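Lysyl oxidase (Pichia pastoris, PDB 1W7C) probably oxidises primary amines, peptidyl lysine side chains among them, to aldehydes with the help of copper and a topaquinone cofactor. Local coordinates at residues 307-312 and 444-449; 300-305 and 397-402. One frame throughout, in Å; residues are numbered along the deposited sequence. Where two conformers were deposited one is given.

Contact 1 (307-312 and 444-449)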
# COMPACT_ATOMS: atom_id res chain seq x y z
N TRP A 307 20.32 -11.24 4.60
CA TRP A 307 19.61 -10.94 5.84
C TRP A 307 19.83 -12.07 6.85
O TRP A 307 19.94 -13.24 6.47
CB TRP A 307 18.12 -10.84 5.59
CG TRP A 307 17.65 -9.66 4.83
CD1 TRP A 307 17.44 -9.58 3.50
CD2 TRP A 307 17.21 -8.42 5.36
NE1 TRP A 307 16.89 -8.37 3.15
CE2 TRP A 307 16.73 -7.63 4.29
CE3 TRP A 307 17.16 -7.87 6.65
CZ2 TRP A 307 16.19 -6.34 4.49
CZ3 TRP A 307 16.65 -6.62 6.84
CH2 TRP A 307 16.19 -5.86 5.76
N GLY A 308 19.82 -11.70 8.12
CA GLY A 308 19.80 -12.65 9.20
C GLY A 308 18.96 -12.11 10.35
O GLY A 308 18.90 -10.89 10.55
N PHE A 309 18.36 -13.00 11.13
CA PHE A 309 17.59 -12.61 12.32
C PHE A 309 17.21 -13.83 13.13
O PHE A 309 17.19 -14.93 12.60
CB PHE A 309 16.33 -11.77 11.98
CG PHE A 309 15.38 -12.43 11.03
CD1 PHE A 309 15.45 -12.15 9.68
CD2 PHE A 309 14.45 -13.39 11.46
CE1 PHE A 309 14.60 -12.79 8.77
CE2 PHE A 309 13.59 -14.02 10.55
CZ PHE A 309 13.67 -13.72 9.22
N TYR A 310 16.87 -13.59 14.38
CA TYR A 310 16.29 -14.59 15.26
C TYR A 310 14.84 -14.26 15.50
O TYR A 310 14.46 -13.09 15.57
CB TYR A 310 17.00 -14.61 16.62
CG TYR A 310 18.48 -14.86 16.57
CD1 TYR A 310 19.37 -13.82 16.35
CD2 TYR A 310 19.01 -16.11 16.86
CE1 TYR A 310 20.75 -14.05 16.32
CE2 TYR A 310 20.39 -16.33 16.83
CZ TYR A 310 21.24 -15.29 16.59
OH TYR A 310 22.61 -15.52 16.56
N THR A 311 14.03 -15.30 15.68
CA THR A 311 12.64 -15.10 16.10
C THR A 311 12.44 -15.59 17.54
O THR A 311 13.18 -16.41 18.07
CB THR A 311 11.63 -15.85 15.21
OG1 THR A 311 11.83 -17.25 15.38
CG2 THR A 311 11.79 -15.51 13.72
N SER A 312 11.45 -15.01 18.17
CA SER A 312 11.01 -15.37 19.50
C SER A 312 9.51 -15.32 19.53
O SER A 312 8.89 -14.58 18.77
CB SER A 312 11.61 -14.40 20.54
OG SER A 312 11.20 -14.77 21.84
N TYR A 444 5.83 -9.92 7.59
CA TYR A 444 7.11 -9.25 7.60
C TYR A 444 7.79 -9.67 6.28
O TYR A 444 8.04 -10.86 6.07
CB TYR A 444 7.92 -9.66 8.84
CG TYR A 444 7.24 -9.31 10.11
CD1 TYR A 444 6.26 -10.11 10.65
CD2 TYR A 444 7.55 -8.12 10.77
CE1 TYR A 444 5.54 -9.72 11.80
CE2 TYR A 444 6.86 -7.75 11.91
CZ TYR A 444 5.90 -8.55 12.45
OH TYR A 444 5.26 -8.13 13.61
N LYS A 445 8.09 -8.68 5.42
CA LYS A 445 8.53 -8.92 4.06
C LYS A 445 9.86 -8.21 3.84
O LYS A 445 9.97 -6.98 4.01
CB LYS A 445 7.46 -8.36 3.12
CG LYS A 445 7.80 -8.58 1.64
CD LYS A 445 6.80 -7.88 0.71
CE LYS A 445 5.40 -8.55 0.72
NZ LYS A 445 5.37 -9.93 0.20
N PHE A 446 10.88 -8.98 3.51
CA PHE A 446 12.24 -8.52 3.36
C PHE A 446 12.65 -8.49 1.87
O PHE A 446 12.35 -9.43 1.16
CB PHE A 446 13.23 -9.45 4.10
CG PHE A 446 12.97 -9.56 5.61
CD1 PHE A 446 11.96 -10.37 6.10
CD2 PHE A 446 13.76 -8.89 6.50
CE1 PHE A 446 11.75 -10.51 7.46
CE2 PHE A 446 13.53 -9.00 7.86
CZ PHE A 446 12.53 -9.77 8.33
N PHE A 447 13.29 -7.39 1.47
CA PHE A 447 13.65 -7.15 0.06
C PHE A 447 15.15 -7.21 -0.17
O PHE A 447 15.96 -7.03 0.76
CB PHE A 447 13.15 -5.78 -0.35
CG PHE A 447 11.63 -5.63 -0.38
CD1 PHE A 447 10.93 -5.69 -1.58
CD2 PHE A 447 10.91 -5.42 0.80
CE1 PHE A 447 9.56 -5.50 -1.60
CE2 PHE A 447 9.56 -5.23 0.77
CZ PHE A 447 8.88 -5.28 -0.44
N LEU A 448 15.56 -7.39 -1.42
CA LEU A 448 16.97 -7.61 -1.76
C LEU A 448 17.87 -6.36 -1.44
O LEU A 448 19.08 -6.54 -1.30
CB LEU A 448 17.12 -7.97 -3.22
CG LEU A 448 16.63 -9.34 -3.61
CD1 LEU A 448 16.75 -9.52 -5.14
CD2 LEU A 448 17.41 -10.48 -2.92
N ASP A 449 17.31 -5.16 -1.40
CA ASP A 449 18.10 -3.97 -1.21
C ASP A 449 18.38 -3.64 0.26
O ASP A 449 19.14 -2.70 0.53
CB ASP A 449 17.40 -2.75 -1.81
CG ASP A 449 16.13 -2.41 -1.08
OD1 ASP A 449 15.97 -1.23 -0.64
OD2 ASP A 449 15.29 -3.32 -0.88

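Contact 2 (300-305 and 397-402)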
# COMPACT_ATOMS: atom_id res chain seq x y z
N GLU A 300 16.19 -21.02 15.92
CA GLU A 300 15.23 -20.19 15.20
C GLU A 300 15.93 -18.90 14.66
O GLU A 300 15.48 -17.78 14.84
CB GLU A 300 13.97 -19.86 16.05
CG GLU A 300 13.08 -21.12 16.02
CD GLU A 300 11.88 -20.95 16.91
OE1 GLU A 300 10.77 -20.64 16.40
OE2 GLU A 300 12.08 -21.06 18.15
N TYR A 301 17.04 -19.18 13.98
CA TYR A 301 17.81 -18.17 13.26
C TYR A 301 17.62 -18.43 11.77
O TYR A 301 17.65 -19.59 11.33
CB TYR A 301 19.30 -18.26 13.63
CG TYR A 301 20.16 -17.33 12.81
CD1 TYR A 301 20.30 -15.99 13.17
CD2 TYR A 301 20.83 -17.78 11.69
CE1 TYR A 301 21.08 -15.13 12.42
CE2 TYR A 301 21.60 -16.91 10.92
CZ TYR A 301 21.74 -15.59 11.30
OH TYR A 301 22.50 -14.71 10.54
N PHE A 302 17.35 -17.36 11.02
CA PHE A 302 17.01 -17.43 9.60
C PHE A 302 17.96 -16.57 8.79
O PHE A 302 18.37 -15.51 9.25
CB PHE A 302 15.57 -16.90 9.42
CG PHE A 302 14.56 -17.79 10.05
CD1 PHE A 302 14.22 -17.65 11.38
CD2 PHE A 302 13.99 -18.84 9.33
CE1 PHE A 302 13.36 -18.56 11.97
CE2 PHE A 302 13.15 -19.72 9.93
CZ PHE A 302 12.82 -19.60 11.22
N SER A 303 18.35 -17.07 7.62
CA SER A 303 19.17 -16.33 6.65
C SER A 303 18.52 -16.38 5.27
O SER A 303 18.03 -17.41 4.81
CB SER A 303 20.63 -16.89 6.58
OG SER A 303 20.70 -18.11 5.92
N TRP A 304 18.58 -15.24 4.60
CA TRP A 304 18.10 -15.11 3.24
C TRP A 304 18.77 -13.92 2.58
O TRP A 304 18.57 -12.79 3.01
CB TRP A 304 16.59 -14.97 3.19
CG TRP A 304 16.04 -14.66 1.81
CD1 TRP A 304 15.76 -15.56 0.82
CD2 TRP A 304 15.66 -13.38 1.31
NE1 TRP A 304 15.27 -14.92 -0.29
CE2 TRP A 304 15.18 -13.58 -0.02
CE3 TRP A 304 15.68 -12.08 1.81
CZ2 TRP A 304 14.75 -12.52 -0.82
CZ3 TRP A 304 15.26 -11.06 1.00
CH2 TRP A 304 14.79 -11.27 -0.27
N MET A 305 19.50 -14.18 1.49
CA MET A 305 20.01 -13.09 0.64
C MET A 305 20.62 -11.95 1.45
O MET A 305 20.36 -10.79 1.18
CB MET A 305 18.92 -12.59 -0.32
CG MET A 305 18.33 -13.69 -1.15
SD MET A 305 19.57 -14.48 -2.22
CE MET A 305 18.82 -16.07 -2.39
N LEU A 397 2.87 -25.49 13.29
CA LEU A 397 2.39 -24.61 12.22
C LEU A 397 2.04 -23.22 12.77
O LEU A 397 1.08 -22.57 12.36
CB LEU A 397 1.22 -25.25 11.46
CG LEU A 397 1.57 -26.39 10.44
CD1 LEU A 397 2.59 -27.43 10.82
CD2 LEU A 397 0.27 -26.96 9.99
N SER A 398 2.87 -22.74 13.70
CA SER A 398 2.63 -21.48 14.40
C SER A 398 3.00 -20.24 13.57
O SER A 398 2.29 -19.24 13.62
CB SER A 398 3.43 -21.48 15.71
OG SER A 398 3.26 -20.27 16.41
N TYR A 399 4.10 -20.32 12.85
CA TYR A 399 4.45 -19.30 11.89
C TYR A 399 5.05 -19.96 10.68
O TYR A 399 5.48 -21.10 10.73
CB TYR A 399 5.33 -18.20 12.48
CG TYR A 399 6.74 -18.59 12.90
CD1 TYR A 399 7.79 -18.45 12.02
CD2 TYR A 399 7.01 -19.03 14.17
CE1 TYR A 399 9.10 -18.73 12.42
CE2 TYR A 399 8.31 -19.31 14.58
CZ TYR A 399 9.36 -19.16 13.70
OH TYR A 399 10.65 -19.43 14.08
N CYS A 400 5.01 -19.26 9.55
CA CYS A 400 5.56 -19.79 8.31
C CYS A 400 6.54 -18.81 7.71
O CYS A 400 6.47 -17.59 7.96
CB CYS A 400 4.46 -20.13 7.28
SG CYS A 400 3.70 -18.64 6.55
N VAL A 401 7.45 -19.37 6.91
CA VAL A 401 8.46 -18.64 6.20
C VAL A 401 8.42 -19.05 4.74
O VAL A 401 8.42 -20.23 4.43
CB VAL A 401 9.84 -18.95 6.80
CG1 VAL A 401 10.95 -18.18 6.06
CG2 VAL A 401 9.85 -18.65 8.33
N PHE A 402 8.35 -18.09 3.83
CA PHE A 402 8.31 -18.38 2.41
C PHE A 402 8.93 -17.28 1.58
O PHE A 402 8.96 -16.11 1.98
CB PHE A 402 6.88 -18.68 1.90
CG PHE A 402 5.91 -17.52 2.02
CD1 PHE A 402 5.22 -17.30 3.19
CD2 PHE A 402 5.68 -16.68 0.93
CE1 PHE A 402 4.30 -16.26 3.31
CE2 PHE A 402 4.75 -15.64 1.04
CZ PHE A 402 4.07 -15.43 2.22

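Contact 1 (307-312 and 444-449)
Phe446 is wedged between Trp307 and Phe309, and the three make an aromatic cluster between two strands of the β-sandwich of the copper amine oxidase catalytic domain. The backbones run too far apart for main-chain pairing, Trp307 CA and Phe446 CA standing 8.1 Å from each other, so large rings suit both sides. Phe446 presents an edge to the indole: its CD2 sits over one face, 3.6 Å from Trp307 CE3, in a T-shaped pair with planes at 74°. Its CB lies above the five-membered ring of Trp307, 4.0 Å from the centroid, as a CH-π contact; with CG anti to the carbonyl carbon (chi1 -60°), the ring swings its CD2 edge over the benzo part of the indole. One face of the Phe446 ring receives Phe309; the two rings lie almost parallel with little overlap, and their nearest atoms, Phe446 CZ and Phe309 CE1, are 3.7 Å apart. At Phe447 the side chain turns away to strand 418-433, and its carbonyl takes over the contact. Tryptophan fits here because it offers a broad face to the edge of Phe446 and an N-H at its rim. Trp307 NE1 donates to Phe447 O at 2.9 Å with an N-H···O angle of 161°, and this bond, with Phe446 over the face, holds the ring's rotation; the oxygen lies in the indole plane, whereas the donor stands above the carbonyl plane.

Contact 2 (300-305 and 397-402)
Tyr399 and Glu300 meet through a short hydrogen bond, Tyr399 OH donating to Glu300 OE1 at 2.6 Å. The phenol approaches the carboxylate on its anti side, 23° out of its plane, and ring and carboxylate are almost coplanar, with OE1 at the ring's edge. Beside this bond lies an apolar patch. Phe302 points its far edge at the tyrosine, CE1 reaching to 3.5 Å of Tyr399 OH and CZ to 4.0 Å of Tyr399 CE1, while Phe302 CE2 rests 3.8 Å from Val401 CG2. A phenylalanine is long enough to reach across between the strands, the short valine meets its ring with one methyl, and tyrosine adds a hydroxyl at the end of its reach. In the next shell, Phe382 packs edge-to-face on Phe302 and also meets the Tyr399 ring, and Thr311 OG1 is a second hydrogen-bond partner of Tyr399 OH. Both polar residues sit at backbone bulges: Glu300 opens a G1 β-bulge opposite strand 294-296, and Tyr399 ends a classic bulge opposite Phe382. The neighbouring Cys400 is tied by a disulfide to Cys375. These pieces join strand 301-304 to strand 391-405 across the interior of the catalytic-domain sandwich. A tyrosine proton held so closely by a carboxylate oxygen is consistent with an ionised Glu300, whose charge a magnesium ion, about 5 Å from its side chain, would probably also favour.

Both contacts join layers of the same β-sandwich, and their centres lie 9 Å apart. Strands 301-304 and 307-314 follow each other in the chain and pair antiparallel, so the first segments are bonded together, for instance through Phe302 N and Phe309 O. The touching residues of contact 1 are all buried, and it is almost wholly aromatic, its one cross-segment hydrogen bond using a backbone carbonyl. Contact 2 is buried too, except that Glu300 is partly exposed, and its bond is between side chains. A threonine of contact 1 shares the tyrosine hydroxyl of contact 2, and Phe446 O packs against Trp304 CZ3. Each also reaches the second subunit, where Arg275 of that subunit bonds both Leu448 O and Met305 O.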